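Local atomic coordinates of structural protein ORF273 (Acidianus two-tailed virus, PDB entry 4ART), a protein that is a component of the virion of an archaeal virus and is thermo- and acido-stable, though its precise role there is not established. Residues I194-V198 against A199-P203. Numbering follows the deposited sequence.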
loop_
_atom_site.group_PDB
_atom_site.type_symbol
_atom_site.label_atom_id
_atom_site.label_comp_id
_atom_site.label_asym_id
_atom_site.label_seq_id
_atom_site.Cartn_x
_atom_site.Cartn_y
_atom_site.Cartn_z
ATOM N N ILE A 194 4.801 8.175 -18.445
ATOM C CA ILE A 194 3.353 8.378 -18.472
ATOM C C ILE A 194 2.781 8.260 -17.058
ATOM O O ILE A 194 2.034 9.136 -16.624
ATOM C CB ILE A 194 2.618 7.465 -19.499
ATOM C CG1 ILE A 194 3.110 7.756 -20.927
ATOM C CG2 ILE A 194 1.061 7.607 -19.406
ATOM C CD1 ILE A 194 2.844 6.614 -21.857
ATOM N N GLU A 195 3.161 7.196 -16.343
ATOM C CA GLU A 195 2.720 6.941 -14.979
ATOM C C GLU A 195 2.967 8.154 -14.044
ATOM O O GLU A 195 2.076 8.548 -13.280
ATOM C CB GLU A 195 3.394 5.651 -14.457
ATOM C CG GLU A 195 2.962 5.350 -13.047
ATOM C CD GLU A 195 2.706 3.915 -12.684
ATOM O OE1 GLU A 195 3.638 3.094 -12.769
ATOM O OE2 GLU A 195 1.689 3.711 -11.994
ATOM N N ARG A 196 4.165 8.749 -14.126
ATOM C CA ARG A 196 4.564 9.915 -13.334
ATOM C C ARG A 196 3.618 11.119 -13.557
ATOM O O ARG A 196 3.208 11.768 -12.587
ATOM C CB ARG A 196 6.033 10.279 -13.658
ATOM C CG ARG A 196 6.592 11.446 -12.849
ATOM C CD ARG A 196 7.842 12.033 -13.490
ATOM N NE ARG A 196 7.489 13.078 -14.461
ATOM C CZ ARG A 196 7.511 12.938 -15.788
ATOM N NH1 ARG A 196 7.924 11.802 -16.336
ATOM N NH2 ARG A 196 7.145 13.944 -16.574
ATOM N N ILE A 197 3.305 11.442 -14.830
ATOM C CA ILE A 197 2.378 12.533 -15.193
ATOM C C ILE A 197 0.963 12.300 -14.613
ATOM O O ILE A 197 0.382 13.225 -14.039
ATOM C CB ILE A 197 2.306 12.744 -16.735
ATOM C CG1 ILE A 197 3.715 13.099 -17.313
ATOM C CG2 ILE A 197 1.251 13.835 -17.101
ATOM C CD1 ILE A 197 3.803 13.161 -18.903
ATOM N N VAL A 198 0.421 11.085 -14.804
ATOM C CA VAL A 198 -0.931 10.693 -14.380
ATOM C C VAL A 198 -1.072 10.782 -12.861
ATOM O O VAL A 198 -2.036 11.400 -12.377
ATOM C CB VAL A 198 -1.370 9.278 -14.932
ATOM C CG1 VAL A 198 -2.733 8.825 -14.405
ATOM C CG2 VAL A 198 -1.275 9.193 -16.448
ATOM N N ALA A 199 -0.091 10.223 -12.119
ATOM C CA ALA A 199 -0.182 10.094 -10.666
ATOM C C ALA A 199 0.384 11.209 -9.822
ATOM O O ALA A 199 -0.080 11.414 -8.701
ATOM C CB ALA A 199 0.437 8.785 -10.248
ATOM N N GLU A 200 1.441 11.864 -10.305
ATOM C CA GLU A 200 2.223 12.848 -9.530
ATOM C C GLU A 200 2.296 14.261 -10.089
ATOM O O GLU A 200 2.855 15.139 -9.420
ATOM C CB GLU A 200 3.669 12.344 -9.400
ATOM C CG GLU A 200 3.820 10.976 -8.789
ATOM C CD GLU A 200 5.256 10.512 -8.851
ATOM O OE1 GLU A 200 6.046 10.938 -7.985
ATOM O OE2 GLU A 200 5.594 9.710 -9.743
ATOM N N GLU A 201 1.802 14.496 -11.307
ATOM C CA GLU A 201 1.913 15.832 -11.902
ATOM C C GLU A 201 0.624 16.579 -12.145
ATOM O O GLU A 201 0.482 17.719 -11.693
ATOM C CB GLU A 201 2.855 15.856 -13.126
ATOM C CG GLU A 201 4.270 15.378 -12.796
ATOM C CD GLU A 201 5.285 15.365 -13.923
ATOM O OE1 GLU A 201 4.888 15.231 -15.103
ATOM O OE2 GLU A 201 6.496 15.443 -13.616
ATOM N N GLN A 202 -0.316 15.958 -12.851
ATOM C CA GLN A 202 -1.573 16.632 -13.185
ATOM C C GLN A 202 -2.489 16.861 -11.976
ATOM O O GLN A 202 -2.702 15.914 -11.211
ATOM C CB GLN A 202 -2.340 15.863 -14.283
ATOM C CG GLN A 202 -2.886 14.510 -13.789
ATOM C CD GLN A 202 -3.821 13.781 -14.702
ATOM O OE1 GLN A 202 -4.420 14.346 -15.617
ATOM N NE2 GLN A 202 -4.042 12.515 -14.388
ATOM N N PRO A 203 -3.101 18.061 -11.801
ATOM C CA PRO A 203 -4.127 18.167 -10.754
ATOM C C PRO A 203 -5.367 17.446 -11.292
ATOM O O PRO A 203 -5.931 17.811 -12.328
ATOM C CB PRO A 203 -4.339 19.673 -10.573
ATOM C CG PRO A 203 -3.843 20.313 -11.844
ATOM C CD PRO A 203 -3.015 19.292 -12.625
HETATM O O HOH W 1 -1.786 13.540 -10.724
#
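R196 and E201 form a salt bridge across the last turns of helix 188-201. Followed outward from the backbone, the R196 chain passes two carboxylates in turn. Its CB and CG run beside E200, with CG 3.7 Å from E200 OE2, while E200 OE1 is hydrogen-bonded to the hydroxyl of T209 of the second subunit. From CD onward the neighbour is E201. With CG anti to the backbone N (chi1 -177°) and the chain bent at chi3, the guanidinium turns its NE edge to the acid, and NE donates to E201 OE2 over 2.7 Å in an almost straight bond. OE2 lies in the guanidinium plane, yet NE reaches it from above the carboxylate, the two planes standing 73° apart. NH2 adds a weak bond to E201 OE1, and that same oxygen rests 3.3 Å from I197 CG1.

Regular i to i+4 bonds, A199 N to E195 O and E200 N to R196 O, persist as far as E200; the helix then widens into a pi-type turn, in which I197 O receives Q202 N from five residues ahead at 3.1 Å and E201 N only weakly.

The next carbonyl, that of V198, is taken by the Q202 side chain. Q202 CG sits between its own backbone N and carbonyl carbon (chi1 69°), and the chain, extended beyond CG, runs alongside the V198 side chain and points the same way, bringing NE2 to V198 O (3.1 Å) in the carbonyl plane, on a lone pair. A water donates to both V198 O and Q202 O. The amide is fixed further by L169 O, which accepts from NE2, and by R170, which donates to OE1, tying this part of the chain to the residues just before helix 171-179, whose I174 packs against I197, V198 and Q202.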